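Local coordinates for protein Afp (Microbacterium arborescens, PDB 2YJK) that probably takes up and stores iron as a hollow twelve-subunit Dps cage of the ferritin superfamily, binding the metal between neighbouring subunits, at residues Val17-His30 with Ala72-Ser85. Numbering follows the deposited sequence.
With OFE (Iron(II) oxide), chain P.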
# COMPACT_ATOMS: atom_id res chain seq x y z
N VAL C 17 12.04 -8.38 -40.94
CA VAL C 17 12.34 -8.03 -39.56
C VAL C 17 11.58 -8.93 -38.59
O VAL C 17 12.12 -9.34 -37.55
CB VAL C 17 12.06 -6.50 -39.25
CG1 VAL C 17 11.62 -6.25 -37.74
CG2 VAL C 17 13.27 -5.64 -39.62
N ALA C 18 10.32 -9.22 -38.91
CA ALA C 18 9.53 -10.06 -38.04
C ALA C 18 10.22 -11.42 -37.98
O ALA C 18 10.30 -12.05 -36.91
CB ALA C 18 8.12 -10.20 -38.59
N ALA C 19 10.76 -11.84 -39.12
CA ALA C 19 11.25 -13.20 -39.30
C ALA C 19 12.53 -13.44 -38.50
O ALA C 19 12.75 -14.54 -37.99
CB ALA C 19 11.47 -13.48 -40.78
N ALA C 20 13.37 -12.41 -38.41
CA ALA C 20 14.54 -12.39 -37.51
C ALA C 20 14.19 -12.39 -35.99
O ALA C 20 14.81 -13.09 -35.17
CB ALA C 20 15.45 -11.21 -37.88
N ALA C 21 13.17 -11.65 -35.62
CA ALA C 21 12.77 -11.72 -34.24
C ALA C 21 12.41 -13.13 -33.93
O ALA C 21 12.86 -13.63 -32.91
CB ALA C 21 11.59 -10.78 -33.92
N ALA C 22 11.58 -13.76 -34.76
CA ALA C 22 11.10 -15.09 -34.42
C ALA C 22 12.29 -16.04 -34.35
O ALA C 22 12.38 -16.91 -33.47
CB ALA C 22 10.11 -15.62 -35.45
N GLN C 23 13.19 -15.87 -35.29
CA GLN C 23 14.32 -16.73 -35.36
C GLN C 23 15.20 -16.63 -34.12
O GLN C 23 15.65 -17.65 -33.63
CB GLN C 23 15.11 -16.43 -36.62
CG GLN C 23 16.46 -17.11 -36.67
CD GLN C 23 17.22 -16.76 -37.90
OE1 GLN C 23 18.31 -17.31 -38.15
NE2 GLN C 23 16.68 -15.82 -38.71
N PHE C 24 15.48 -15.43 -33.63
CA PHE C 24 16.44 -15.29 -32.51
C PHE C 24 15.80 -15.30 -31.13
O PHE C 24 16.41 -15.72 -30.13
CB PHE C 24 17.25 -14.04 -32.70
CG PHE C 24 18.17 -14.12 -33.86
CD1 PHE C 24 19.29 -15.00 -33.82
CD2 PHE C 24 17.98 -13.30 -34.99
CE1 PHE C 24 20.21 -15.05 -34.88
CE2 PHE C 24 18.91 -13.36 -36.09
CZ PHE C 24 19.99 -14.24 -36.03
N LEU C 25 14.55 -14.86 -31.07
CA LEU C 25 13.86 -14.80 -29.78
C LEU C 25 13.14 -16.09 -29.40
O LEU C 25 12.96 -16.38 -28.22
CB LEU C 25 12.91 -13.63 -29.76
CG LEU C 25 13.67 -12.28 -29.69
CD1 LEU C 25 12.61 -11.15 -29.60
CD2 LEU C 25 14.62 -12.16 -28.53
N THR C 26 12.74 -16.87 -30.40
CA THR C 26 12.09 -18.15 -30.12
C THR C 26 12.86 -19.11 -29.19
O THR C 26 12.22 -19.72 -28.31
CB THR C 26 11.61 -18.86 -31.42
OG1 THR C 26 10.75 -17.97 -32.11
CG2 THR C 26 10.87 -20.13 -31.11
N PRO C 27 14.20 -19.28 -29.39
CA PRO C 27 14.96 -20.19 -28.49
C PRO C 27 15.01 -19.60 -27.09
O PRO C 27 15.02 -20.31 -26.08
CB PRO C 27 16.39 -20.19 -29.11
CG PRO C 27 16.14 -19.85 -30.63
CD PRO C 27 15.03 -18.81 -30.52
N VAL C 28 14.98 -18.29 -27.01
CA VAL C 28 14.85 -17.64 -25.70
C VAL C 28 13.54 -17.95 -24.97
O VAL C 28 13.54 -18.31 -23.78
CB VAL C 28 15.10 -16.12 -25.83
CG1 VAL C 28 14.95 -15.41 -24.48
CG2 VAL C 28 16.52 -15.87 -26.40
N VAL C 29 12.41 -17.81 -25.67
CA VAL C 29 11.14 -18.13 -25.08
C VAL C 29 11.18 -19.58 -24.55
O VAL C 29 10.72 -19.84 -23.40
CB VAL C 29 9.94 -17.98 -26.08
CG1 VAL C 29 8.66 -18.52 -25.44
CG2 VAL C 29 9.73 -16.49 -26.46
N HIS C 30 11.68 -20.51 -25.36
CA HIS C 30 11.63 -21.93 -24.95
C HIS C 30 12.53 -22.23 -23.74
O HIS C 30 12.13 -22.98 -22.84
CB HIS C 30 12.05 -22.90 -26.08
CG HIS C 30 11.06 -23.02 -27.20
ND1 HIS C 30 11.45 -23.24 -28.51
CD2 HIS C 30 9.71 -22.97 -27.22
CE1 HIS C 30 10.38 -23.35 -29.28
NE2 HIS C 30 9.31 -23.16 -28.52
N ALA C 72 9.75 -11.88 -24.24
CA ALA C 72 10.32 -12.31 -25.51
C ALA C 72 9.15 -12.75 -26.39
O ALA C 72 9.05 -12.36 -27.56
CB ALA C 72 11.37 -13.46 -25.32
N ALA C 73 8.20 -13.50 -25.80
CA ALA C 73 7.07 -14.04 -26.58
C ALA C 73 6.26 -12.90 -27.16
O ALA C 73 5.83 -12.92 -28.33
CB ALA C 73 6.18 -14.97 -25.68
N GLU C 74 6.06 -11.87 -26.35
CA GLU C 74 5.10 -10.87 -26.75
C GLU C 74 5.73 -9.94 -27.74
O GLU C 74 5.04 -9.33 -28.56
CB GLU C 74 4.53 -10.13 -25.52
CG GLU C 74 3.68 -11.16 -24.70
CD GLU C 74 2.84 -10.53 -23.58
OE1 GLU C 74 3.06 -9.34 -23.21
OE2 GLU C 74 1.94 -11.25 -23.07
N ARG C 75 7.02 -9.78 -27.63
CA ARG C 75 7.76 -9.09 -28.69
C ARG C 75 7.59 -9.83 -30.04
O ARG C 75 7.35 -9.17 -31.07
CB ARG C 75 9.26 -8.95 -28.31
CG ARG C 75 10.13 -8.29 -29.42
CD ARG C 75 9.73 -6.84 -29.53
NE ARG C 75 10.28 -6.24 -30.71
CZ ARG C 75 9.84 -5.11 -31.26
NH1 ARG C 75 8.80 -4.41 -30.71
NH2 ARG C 75 10.44 -4.72 -32.36
N ILE C 76 7.70 -11.18 -30.06
CA ILE C 76 7.47 -11.94 -31.33
C ILE C 76 6.05 -11.75 -31.87
O ILE C 76 5.82 -11.51 -33.06
CB ILE C 76 7.73 -13.45 -31.15
CG1 ILE C 76 9.23 -13.71 -30.91
CG2 ILE C 76 7.23 -14.23 -32.41
CD1 ILE C 76 9.50 -15.03 -30.23
N VAL C 77 5.08 -11.82 -30.97
CA VAL C 77 3.69 -11.72 -31.36
C VAL C 77 3.35 -10.31 -31.83
O VAL C 77 2.65 -10.16 -32.83
CB VAL C 77 2.74 -12.23 -30.25
CG1 VAL C 77 1.21 -11.99 -30.70
CG2 VAL C 77 3.03 -13.81 -30.02
N ALA C 78 3.92 -9.29 -31.15
CA ALA C 78 3.69 -7.89 -31.50
C ALA C 78 4.15 -7.56 -32.90
O ALA C 78 3.64 -6.62 -33.50
CB ALA C 78 4.43 -6.91 -30.47
N LEU C 79 5.16 -8.30 -33.38
CA LEU C 79 5.70 -8.13 -34.75
C LEU C 79 4.86 -8.90 -35.74
O LEU C 79 5.15 -8.91 -36.95
CB LEU C 79 7.15 -8.60 -34.83
CG LEU C 79 8.12 -7.67 -34.05
CD1 LEU C 79 9.53 -8.21 -34.07
CD2 LEU C 79 8.10 -6.24 -34.63
N GLY C 80 3.82 -9.55 -35.23
CA GLY C 80 2.85 -10.17 -36.10
C GLY C 80 3.09 -11.66 -36.37
O GLY C 80 2.41 -12.18 -37.16
N LEU C 81 4.00 -12.34 -35.66
CA LEU C 81 4.19 -13.82 -35.84
C LEU C 81 3.75 -14.75 -34.67
O LEU C 81 3.79 -14.33 -33.52
CB LEU C 81 5.64 -14.14 -36.20
CG LEU C 81 6.19 -13.63 -37.55
CD1 LEU C 81 7.66 -13.93 -37.57
CD2 LEU C 81 5.52 -14.19 -38.89
N PRO C 82 3.31 -16.01 -34.97
CA PRO C 82 2.87 -16.88 -33.87
C PRO C 82 4.07 -17.44 -33.12
O PRO C 82 5.20 -17.30 -33.56
CB PRO C 82 2.05 -17.97 -34.57
CG PRO C 82 2.70 -18.08 -35.97
CD PRO C 82 3.10 -16.64 -36.30
N ILE C 83 3.85 -18.01 -31.95
CA ILE C 83 4.96 -18.65 -31.26
C ILE C 83 4.40 -20.00 -30.87
O ILE C 83 3.23 -20.08 -30.45
CB ILE C 83 5.43 -17.79 -29.99
CG1 ILE C 83 6.34 -18.59 -29.05
CG2 ILE C 83 4.28 -17.34 -29.11
CD1 ILE C 83 7.77 -18.57 -29.48
N ASP C 84 5.21 -21.05 -31.04
CA ASP C 84 4.84 -22.35 -30.55
C ASP C 84 5.57 -22.72 -29.24
O ASP C 84 6.64 -23.35 -29.26
CB ASP C 84 5.09 -23.44 -31.63
CG ASP C 84 4.60 -24.81 -31.18
OD1 ASP C 84 4.00 -24.91 -30.06
OD2 ASP C 84 4.81 -25.79 -31.93
N SER C 85 5.03 -22.37 -28.08
CA SER C 85 5.60 -22.94 -26.86
C SER C 85 4.61 -23.79 -26.05
O SER C 85 4.53 -23.66 -24.81
CB SER C 85 6.37 -21.94 -25.97
OG SER C 85 5.52 -20.91 -25.57
FE OFE P . 1.70 -11.45 -20.92
O OFE P . 1.73 -11.95 -18.81
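Ile76 projects into helix 17-30 as a knob into a hole formed by Ala21, Ala22, Leu25 and Thr26. With CG1 anti to the carbonyl carbon (chi1 -68°), its CD1 reaches CB of Leu25 at 3.7 Å, and the side chain as a whole crosses that of Thr26 at about a right angle. One turn along, Val29 lays CG2 over the backbone of Ala72-Ala73, 3.4 Å from Ala73 N, while its other methyl, CG1, faces OG of Ser85. Alanines on both helices, among them Ala21, Ala22, Ala72 and Ala73, probably help them come this close: the axes of helices 17-30 and 72-78 approach to 9.2 Å, antiparallel at 153°, as expected for the first two helices of a ferritin four-helix bundle. A Schellman motif at Gly80 ends the second helix and turns the chain back along the first, where CD1 of Leu81 rests between CB of Ala18 and CB of Ala22. Farther along, CD1 of Ile83 and CG1 of Val29 meet tip to tip at 4.1 Å. The one hydrogen bond between the segments closes the far end: His30 NE2 donates to Asp84 O (2.8 Å, 172°), the acceptor lying in the imidazole plane. An alanine in place of His30 would probably leave that carbonyl without its donor and the returning chain less firmly held. On the side of helix 72-78 turned away from helix 17-30, Glu74 OE2 binds iron at 2.2 Å, together with Asp70 of the same chain and His43 of a neighbouring subunit, an intersubunit site like the ferroxidase centre of Dps proteins.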